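Local coordinates for 2-hydroxy-3-oxopropionate reductase (Polaromonas sp. JS666, PDB 4DLL), which probably catalyses the NAD(P)H-dependent reduction of 2-hydroxy-3-oxopropionate (tartronate semialdehyde) to glycerate, at residues A53-Q58 with L180-R185; D103-Q108 with A136-L141; V206-G211 with A283-L288. All blocks are in the same frame, centred on the assembly; numbering follows the deposited sequence.

How the contacts relate
Contacts 1 and 2 both belong to the N-terminal nucleotide-binding domain, with contact 2 nested along the chain inside the loop closed by contact 1, yet they share no helix or strand and their centres are about 24 Å apart. Contact 3 lies in the helical C-terminal domain, its centre about 34 Å from that of either. Contact 1 is a small surface touch between a turn and a helix end, made by one valine. Contact 2, partly buried, adds a cation-pi stack to its leucine packing. Contact 3 is buried and aliphatic, and it borders the second subunit, which supplies the polar partners. Strand 184-190 of contact 1 leads on to helix 194-222 of contact 3.

Contact 1: residues A53-Q58 with L180-R185; sequences AGYALQ and LKVFGR
Ala53 and Tyr55 meet Val182 at the margin of the Rossmann-type domain, where the turn joining helix 43-52 to strand 56-60 passes the C-terminal end of helix 170-183. One methyl group makes the whole contact: Val182 CG2 lies 4.0 Å from Tyr55 CE1 and 4.1 Å from Ala53 CB. With CG1 anti to the backbone N (chi1 178°), the valine turns CG2 to the other side of its CB, beside that N, where it reaches both partners. The methyl meets the tyrosine ring obliquely, the valine and the ring running alongside one another and pointing opposite ways.

The firmer side is the one that Tyr55 shares with its surroundings. Its ring also packs on Leu50 of helix 43-52, Ile34 of strand 33-37, and Pro178 and Leu179, which tie it to the same helix as Val182. The looser side is that of Ala53, which is exposed and offers a single carbon. Beside it, Gly54 ends helix 43-52 in a Schellman motif, its positive phi letting the chain turn into strand 56-60. The two segments together bury just 86 Å².

Past the valine, Gly184 is the first residue to leave helical angles, with positive phi, and leads into strand 184-190. Here Leu180 O accepts two backbone bonds, from Phe183 N at 2.8 Å and from Gly184 N at 3.2 Å.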
loop_
_atom_site.group_PDB
_atom_site.type_symbol
_atom_site.label_atom_id
_atom_site.label_comp_id
_atom_site.label_asym_id
_atom_site.label_seq_id
_atom_site.Cartn_x
_atom_site.Cartn_y
_atom_site.Cartn_z
ATOM N N ALA A 53 -21.307 -9.541 23.575
ATOM C CA ALA A 53 -20.840 -8.662 24.651
ATOM C C ALA A 53 -21.971 -8.332 25.623
ATOM O O ALA A 53 -21.787 -7.599 26.609
ATOM C CB ALA A 53 -20.227 -7.395 24.080
ATOM N N GLY A 54 -23.156 -8.869 25.337
ATOM C CA GLY A 54 -24.305 -8.734 26.233
ATOM C C GLY A 54 -25.107 -7.453 26.068
ATOM O O GLY A 54 -25.799 -7.036 26.982
ATOM N N TYR A 55 -25.017 -6.839 24.884
ATOM C CA TYR A 55 -25.813 -5.683 24.549
ATOM C C TYR A 55 -27.127 -6.166 24.038
ATOM O O TYR A 55 -27.195 -7.193 23.373
ATOM C CB TYR A 55 -25.143 -4.861 23.439
ATOM C CG TYR A 55 -24.004 -3.996 23.898
ATOM C CD1 TYR A 55 -22.680 -4.444 23.810
ATOM C CD2 TYR A 55 -24.245 -2.725 24.431
ATOM C CE1 TYR A 55 -21.634 -3.660 24.235
ATOM C CE2 TYR A 55 -23.215 -1.936 24.845
ATOM C CZ TYR A 55 -21.905 -2.395 24.732
ATOM O OH TYR A 55 -20.884 -1.586 25.143
ATOM N N ALA A 56 -28.183 -5.419 24.299
ATOM C CA ALA A 56 -29.457 -5.807 23.726
ATOM C C ALA A 56 -29.653 -5.083 22.379
ATOM O O ALA A 56 -29.302 -3.919 22.214
ATOM C CB ALA A 56 -30.612 -5.532 24.711
ATOM N N LEU A 57 -30.205 -5.776 21.408
ATOM C CA LEU A 57 -30.137 -5.242 20.069
ATOM C C LEU A 57 -31.487 -5.162 19.401
ATOM O O LEU A 57 -32.194 -6.171 19.349
ATOM C CB LEU A 57 -29.194 -6.128 19.242
ATOM C CG LEU A 57 -28.921 -5.658 17.813
ATOM C CD1 LEU A 57 -28.147 -4.317 17.821
ATOM C CD2 LEU A 57 -28.199 -6.782 17.017
ATOM N N GLN A 58 -31.822 -3.966 18.898
ATOM C CA GLN A 58 -32.992 -3.763 18.037
ATOM C C GLN A 58 -32.487 -3.447 16.651
ATOM O O GLN A 58 -31.439 -2.831 16.497
ATOM C CB GLN A 58 -33.860 -2.577 18.492
ATOM C CG GLN A 58 -34.110 -2.393 20.001
ATOM C CD GLN A 58 -34.796 -3.605 20.660
ATOM O OE1 GLN A 58 -35.757 -4.196 20.108
ATOM N NE2 GLN A 58 -34.293 -3.989 21.831
ATOM N N LEU A 180 -17.652 0.895 20.644
ATOM C CA LEU A 180 -16.701 0.869 19.575
ATOM C C LEU A 180 -15.680 -0.244 19.702
ATOM O O LEU A 180 -15.464 -0.938 18.728
ATOM C CB LEU A 180 -16.042 2.229 19.372
ATOM C CG LEU A 180 -17.050 3.251 18.823
ATOM C CD1 LEU A 180 -16.415 4.573 18.588
ATOM C CD2 LEU A 180 -17.796 2.788 17.640
ATOM N N LYS A 181 -15.098 -0.424 20.905
ATOM C CA LYS A 181 -14.123 -1.506 21.179
ATOM C C LYS A 181 -14.586 -2.900 20.804
ATOM O O LYS A 181 -13.777 -3.782 20.500
ATOM C CB LYS A 181 -13.709 -1.550 22.656
ATOM C CG LYS A 181 -13.475 -0.264 23.270
ATOM C CD LYS A 181 -12.038 0.119 23.299
ATOM C CE LYS A 181 -11.719 0.891 24.595
ATOM N NZ LYS A 181 -10.235 1.203 24.730
ATOM N N VAL A 182 -15.885 -3.143 20.871
ATOM C CA VAL A 182 -16.433 -4.426 20.462
ATOM C C VAL A 182 -16.106 -4.679 18.975
ATOM O O VAL A 182 -15.916 -5.830 18.550
ATOM C CB VAL A 182 -17.978 -4.479 20.715
ATOM C CG1 VAL A 182 -18.595 -5.791 20.244
ATOM C CG2 VAL A 182 -18.298 -4.312 22.175
ATOM N N PHE A 183 -16.061 -3.610 18.170
ATOM C CA PHE A 183 -15.883 -3.816 16.715
ATOM C C PHE A 183 -14.437 -3.718 16.281
ATOM O O PHE A 183 -14.047 -4.389 15.336
ATOM C CB PHE A 183 -16.680 -2.838 15.898
ATOM C CG PHE A 183 -18.117 -2.753 16.279
ATOM C CD1 PHE A 183 -18.893 -3.897 16.365
ATOM C CD2 PHE A 183 -18.693 -1.505 16.513
ATOM C CE1 PHE A 183 -20.250 -3.803 16.715
ATOM C CE2 PHE A 183 -20.022 -1.388 16.867
ATOM C CZ PHE A 183 -20.819 -2.542 16.964
ATOM N N GLY A 184 -13.638 -2.905 16.973
ATOM C CA GLY A 184 -12.218 -2.889 16.636
ATOM C C GLY A 184 -11.477 -1.824 17.355
ATOM O O GLY A 184 -11.849 -1.450 18.450
ATOM N N ARG A 185 -10.391 -1.357 16.765
ATOM C CA ARG A 185 -9.686 -0.232 17.340
ATOM C C ARG A 185 -10.252 1.114 16.782
ATOM O O ARG A 185 -10.246 1.337 15.559
ATOM C CB ARG A 185 -8.179 -0.374 17.074
ATOM C CG ARG A 185 -7.341 0.629 17.846
ATOM C CD ARG A 185 -5.810 0.536 17.480
ATOM N NE ARG A 185 -5.532 0.560 16.040
ATOM C CZ ARG A 185 -5.512 1.675 15.280
ATOM N NH1 ARG A 185 -5.772 2.875 15.814
ATOM N NH2 ARG A 185 -5.220 1.609 13.964
#

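Contact 2: residues D103-Q108 with A136-L141; sequences DVLFAQ and ARLGAL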
loop_
_atom_site.group_PDB
_atom_site.type_symbol
_atom_site.label_atom_id
_atom_site.label_comp_id
_atom_site.label_asym_id
_atom_site.label_seq_id
_atom_site.Cartn_x
_atom_site.Cartn_y
_atom_site.Cartn_z
ATOM N N ASP A 103 -33.475 10.625 4.822
ATOM C CA ASP A 103 -34.853 10.170 4.750
ATOM C C ASP A 103 -35.227 9.429 6.029
ATOM O O ASP A 103 -36.112 9.865 6.786
ATOM C CB ASP A 103 -35.057 9.263 3.538
ATOM C CG ASP A 103 -36.523 8.987 3.267
ATOM O OD1 ASP A 103 -37.131 9.750 2.479
ATOM O OD2 ASP A 103 -37.084 8.039 3.869
ATOM N N VAL A 104 -34.527 8.334 6.297
ATOM C CA VAL A 104 -34.697 7.617 7.576
ATOM C C VAL A 104 -34.731 8.503 8.856
ATOM O O VAL A 104 -35.638 8.373 9.692
ATOM C CB VAL A 104 -33.683 6.467 7.728
ATOM C CG1 VAL A 104 -33.925 5.717 9.038
ATOM C CG2 VAL A 104 -33.849 5.516 6.573
ATOM N N LEU A 105 -33.761 9.407 8.985
ATOM C CA LEU A 105 -33.677 10.242 10.169
ATOM C C LEU A 105 -34.856 11.205 10.243
ATOM O O LEU A 105 -35.462 11.382 11.298
ATOM C CB LEU A 105 -32.365 11.039 10.153
ATOM C CG LEU A 105 -31.127 10.506 10.909
ATOM C CD1 LEU A 105 -29.972 11.479 10.705
ATOM C CD2 LEU A 105 -31.440 10.372 12.373
ATOM N N PHE A 106 -35.193 11.828 9.118
ATOM C CA PHE A 106 -36.192 12.893 9.144
ATOM C C PHE A 106 -37.509 12.525 8.452
ATOM O O PHE A 106 -38.549 12.598 9.084
ATOM C CB PHE A 106 -35.574 14.222 8.680
ATOM C CG PHE A 106 -34.274 14.538 9.387
ATOM C CD1 PHE A 106 -34.268 14.955 10.718
ATOM C CD2 PHE A 106 -33.053 14.366 8.737
ATOM C CE1 PHE A 106 -33.058 15.200 11.399
ATOM C CE2 PHE A 106 -31.833 14.611 9.408
ATOM C CZ PHE A 106 -31.836 15.011 10.737
ATOM N N ALA A 107 -37.493 12.076 7.201
ATOM C CA ALA A 107 -38.749 11.614 6.573
ATOM C C ALA A 107 -39.485 10.528 7.386
ATOM O O ALA A 107 -40.727 10.485 7.384
ATOM C CB ALA A 107 -38.495 11.098 5.148
ATOM N N GLN A 108 -38.713 9.644 8.039
ATOM C CA GLN A 108 -39.239 8.484 8.764
ATOM C C GLN A 108 -39.251 8.710 10.281
ATOM O O GLN A 108 -39.634 7.848 11.033
ATOM C CB GLN A 108 -38.447 7.202 8.403
ATOM C CG GLN A 108 -38.869 6.536 7.105
ATOM C CD GLN A 108 -38.371 5.070 6.959
ATOM O OE1 GLN A 108 -37.631 4.755 6.015
ATOM N NE2 GLN A 108 -38.772 4.178 7.895
ATOM N N ALA A 136 -25.581 18.859 13.017
ATOM C CA ALA A 136 -26.274 20.115 13.412
ATOM C C ALA A 136 -27.771 19.862 13.723
ATOM O O ALA A 136 -28.224 20.248 14.809
ATOM C CB ALA A 136 -26.083 21.251 12.338
ATOM N N ARG A 137 -28.504 19.184 12.810
ATOM C CA ARG A 137 -29.930 18.890 13.021
ATOM C C ARG A 137 -30.170 18.094 14.297
ATOM O O ARG A 137 -30.963 18.508 15.151
ATOM C CB ARG A 137 -30.577 18.127 11.870
ATOM C CG ARG A 137 -30.154 18.528 10.505
ATOM C CD ARG A 137 -31.004 19.546 9.837
ATOM N NE ARG A 137 -32.264 18.970 9.346
ATOM C CZ ARG A 137 -32.426 18.333 8.178
ATOM N NH1 ARG A 137 -31.401 18.137 7.343
ATOM N NH2 ARG A 137 -33.630 17.874 7.849
ATOM N N LEU A 138 -29.529 16.935 14.427
ATOM C CA LEU A 138 -29.684 16.149 15.670
ATOM C C LEU A 138 -29.345 16.956 16.922
ATOM O O LEU A 138 -30.035 16.852 17.939
ATOM C CB LEU A 138 -28.914 14.811 15.650
ATOM C CG LEU A 138 -29.117 13.928 14.427
ATOM C CD1 LEU A 138 -28.392 12.607 14.526
ATOM C CD2 LEU A 138 -30.574 13.671 14.125
ATOM N N GLY A 139 -28.272 17.723 16.873
ATOM C CA GLY A 139 -27.931 18.577 18.003
ATOM C C GLY A 139 -29.088 19.539 18.287
ATOM O O GLY A 139 -29.485 19.716 19.449
ATOM N N ALA A 140 -29.675 20.114 17.228
ATOM C CA ALA A 140 -30.913 20.932 17.367
ATOM C C ALA A 140 -31.874 20.205 18.308
ATOM O O ALA A 140 -32.583 20.837 19.083
ATOM C CB ALA A 140 -31.603 21.168 15.997
ATOM N N LEU A 141 -31.875 18.870 18.257
ATOM C CA LEU A 141 -32.868 18.086 18.971
ATOM C C LEU A 141 -32.355 17.427 20.254
ATOM O O LEU A 141 -33.028 16.575 20.801
ATOM C CB LEU A 141 -33.481 17.040 18.030
ATOM C CG LEU A 141 -34.327 17.550 16.847
ATOM C CD1 LEU A 141 -34.722 16.438 15.896
ATOM C CD2 LEU A 141 -35.576 18.293 17.322
#
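A cation-pi stack of Arg137 on Phe106, backed by a leucine pair, joins the C-terminal ends of helix 98-107 and helix 128-140 on the Rossmann-type domain. The short helical segments run at 37° to each other with their axes 12.1 Å apart, a spacing bridged by side chains alone.

The arginine does not extend. It bends at chi2 and again at chi3 (-76°), which folds the guanidinium back over the ring, Arg137 CZ standing 4.1 Å from the centroid of the Phe106 ring with the two planes only 14° apart. Near the root of the same side chain, Arg137 CB comes to 3.5 Å from Phe106 CZ. On the opposite face of the ring Leu105 CB, from the preceding residue, sits toward the rim.

Deeper in, Leu138 CD2 touches Leu105 CD2 at 3.8 Å and Phe106 CZ at 3.9 Å, the two leucines set roughly perpendicular. Beneath them lie Ala111 of helix 110-113 and Phe120 of strand 119-122, which both leucines touch.

Asp133, one turn earlier, makes a long, weak ion pair with Arg137 NH1. The ring face probably adds to what keeps the guanidinium flat against it and stabilises its charge.

Contact 3: residues V206-G211 with A283-L288; sequences VGITIG and APITGL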
loop_
_atom_site.group_PDB
_atom_site.type_symbol
_atom_site.label_atom_id
_atom_site.label_comp_id
_atom_site.label_asym_id
_atom_site.label_seq_id
_atom_site.Cartn_x
_atom_site.Cartn_y
_atom_site.Cartn_z
ATOM N N VAL A 206 -6.829 3.198 -0.841
ATOM C CA VAL A 206 -7.180 1.865 -1.322
ATOM C C VAL A 206 -7.391 1.901 -2.867
ATOM O O VAL A 206 -6.887 1.034 -3.588
ATOM C CB VAL A 206 -8.435 1.226 -0.528
ATOM C CG1 VAL A 206 -8.996 -0.067 -1.203
ATOM C CG2 VAL A 206 -8.111 0.961 0.902
ATOM N N GLY A 207 -8.150 2.875 -3.346
ATOM C CA GLY A 207 -8.470 3.003 -4.768
ATOM C C GLY A 207 -7.250 3.172 -5.648
ATOM O O GLY A 207 -7.171 2.587 -6.713
ATOM N N ILE A 208 -6.275 3.949 -5.213
ATOM C CA ILE A 208 -5.038 4.080 -5.984
ATOM C C ILE A 208 -4.120 2.825 -5.893
ATOM O O ILE A 208 -3.531 2.421 -6.898
ATOM C CB ILE A 208 -4.292 5.367 -5.542
ATOM C CG1 ILE A 208 -5.150 6.631 -5.799
ATOM C CG2 ILE A 208 -3.020 5.512 -6.248
ATOM C CD1 ILE A 208 -4.747 7.855 -4.884
ATOM N N THR A 209 -3.997 2.207 -4.705
ATOM C CA THR A 209 -3.107 1.094 -4.500
ATOM C C THR A 209 -3.558 -0.119 -5.298
ATOM O O THR A 209 -2.763 -0.817 -5.894
ATOM C CB THR A 209 -2.962 0.735 -3.034
ATOM O OG1 THR A 209 -2.551 1.905 -2.321
ATOM C CG2 THR A 209 -1.877 -0.343 -2.907
ATOM N N ILE A 210 -4.857 -0.298 -5.370
ATOM C CA ILE A 210 -5.442 -1.255 -6.272
ATOM C C ILE A 210 -4.895 -1.126 -7.698
ATOM O O ILE A 210 -4.434 -2.118 -8.270
ATOM C CB ILE A 210 -6.982 -1.129 -6.216
ATOM C CG1 ILE A 210 -7.495 -1.868 -4.999
ATOM C CG2 ILE A 210 -7.660 -1.803 -7.384
ATOM C CD1 ILE A 210 -9.044 -1.539 -4.712
ATOM N N GLY A 211 -4.940 0.070 -8.260
ATOM C CA GLY A 211 -4.429 0.319 -9.607
ATOM C C GLY A 211 -2.910 0.189 -9.712
ATOM O O GLY A 211 -2.391 -0.378 -10.673
ATOM N N ALA A 283 -6.298 17.499 -6.166
ATOM C CA ALA A 283 -5.920 16.084 -6.047
ATOM C C ALA A 283 -5.816 15.398 -7.406
ATOM O O ALA A 283 -6.779 14.764 -7.812
ATOM C CB ALA A 283 -6.911 15.339 -5.174
ATOM N N PRO A 284 -4.660 15.522 -8.116
ATOM C CA PRO A 284 -4.521 14.952 -9.491
ATOM C C PRO A 284 -4.526 13.428 -9.510
ATOM O O PRO A 284 -5.195 12.818 -10.393
ATOM C CB PRO A 284 -3.167 15.477 -9.965
ATOM C CG PRO A 284 -2.399 15.724 -8.589
ATOM C CD PRO A 284 -3.434 16.190 -7.643
ATOM N N ILE A 285 -3.853 12.795 -8.542
ATOM C CA ILE A 285 -3.816 11.308 -8.480
ATOM C C ILE A 285 -5.226 10.671 -8.419
ATOM O O ILE A 285 -5.600 9.804 -9.265
ATOM C CB ILE A 285 -2.895 10.824 -7.352
ATOM C CG1 ILE A 285 -1.533 11.452 -7.580
ATOM C CG2 ILE A 285 -2.828 9.321 -7.322
ATOM C CD1 ILE A 285 -0.622 11.451 -6.363
ATOM N N THR A 286 -6.030 11.167 -7.474
ATOM C CA THR A 286 -7.410 10.783 -7.359
ATOM C C THR A 286 -8.230 11.191 -8.595
ATOM O O THR A 286 -9.110 10.445 -9.015
ATOM C CB THR A 286 -7.992 11.350 -6.076
ATOM O OG1 THR A 286 -7.356 10.720 -4.979
ATOM C CG2 THR A 286 -9.476 11.067 -5.961
ATOM N N GLY A 287 -7.928 12.360 -9.176
ATOM C CA GLY A 287 -8.530 12.762 -10.482
ATOM C C GLY A 287 -8.303 11.712 -11.572
ATOM O O GLY A 287 -9.233 11.286 -12.253
ATOM N N LEU A 288 -7.068 11.246 -11.711
ATOM C CA LEU A 288 -6.775 10.166 -12.669
ATOM C C LEU A 288 -7.556 8.925 -12.306
ATOM O O LEU A 288 -8.191 8.301 -13.181
ATOM C CB LEU A 288 -5.277 9.848 -12.728
ATOM C CG LEU A 288 -4.841 8.565 -13.439
ATOM C CD1 LEU A 288 -5.237 8.622 -14.919
ATOM C CD2 LEU A 288 -3.346 8.346 -13.304
#
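Ile208 and Thr286 mark the nearest approach of the two backbones, CA to CA 7.2 Å, where the middle of helix 194-222 passes the first turn of helix 284-301. Both helices belong to the all-helical C-terminal domain that follows the nucleotide-binding domain in the beta-hydroxyacid dehydrogenase family. Ala283 occupies the N-cap position of the second helix, and its O receives the first-turn bond from Gly287 N at 3.0 Å.

Ile208 carries the contact. Its chain is extended at chi2 (157°), which carries CD1 out to the partner helix and sets it 3.4 Å from Ile285 CG2, closer than carbons normally pack. The same methyl of Ile285 lies 3.9 Å from Ile208 CG1 and 4.0 Å from Ile208 CG2, so it faces three carbons of one isoleucine, each side chain lying across the other. Cutting Ile208 back to an alanine would probably leave Ile285 CG2 facing a gap and strip away apolar contact at the subunit boundary.

That boundary is close by: Ile208 also packs on Ile208 of the second subunit, as well as on Phe289 farther along helix 284-301. Glu215 of the second subunit reaches the start of that helix, its OE2 hydrogen-bonded to Ile285 N. A carboxylate at a helix N-terminus is likely to be favoured by the helix dipole. The contact thus joins two helices of one chain and a carboxylate of the other. Thr286 takes part in both aspects: its OG1 lies 3.9 Å from Ile208 CD1 and is hydrogen-bonded to OE1 of Glu215 of the second subunit.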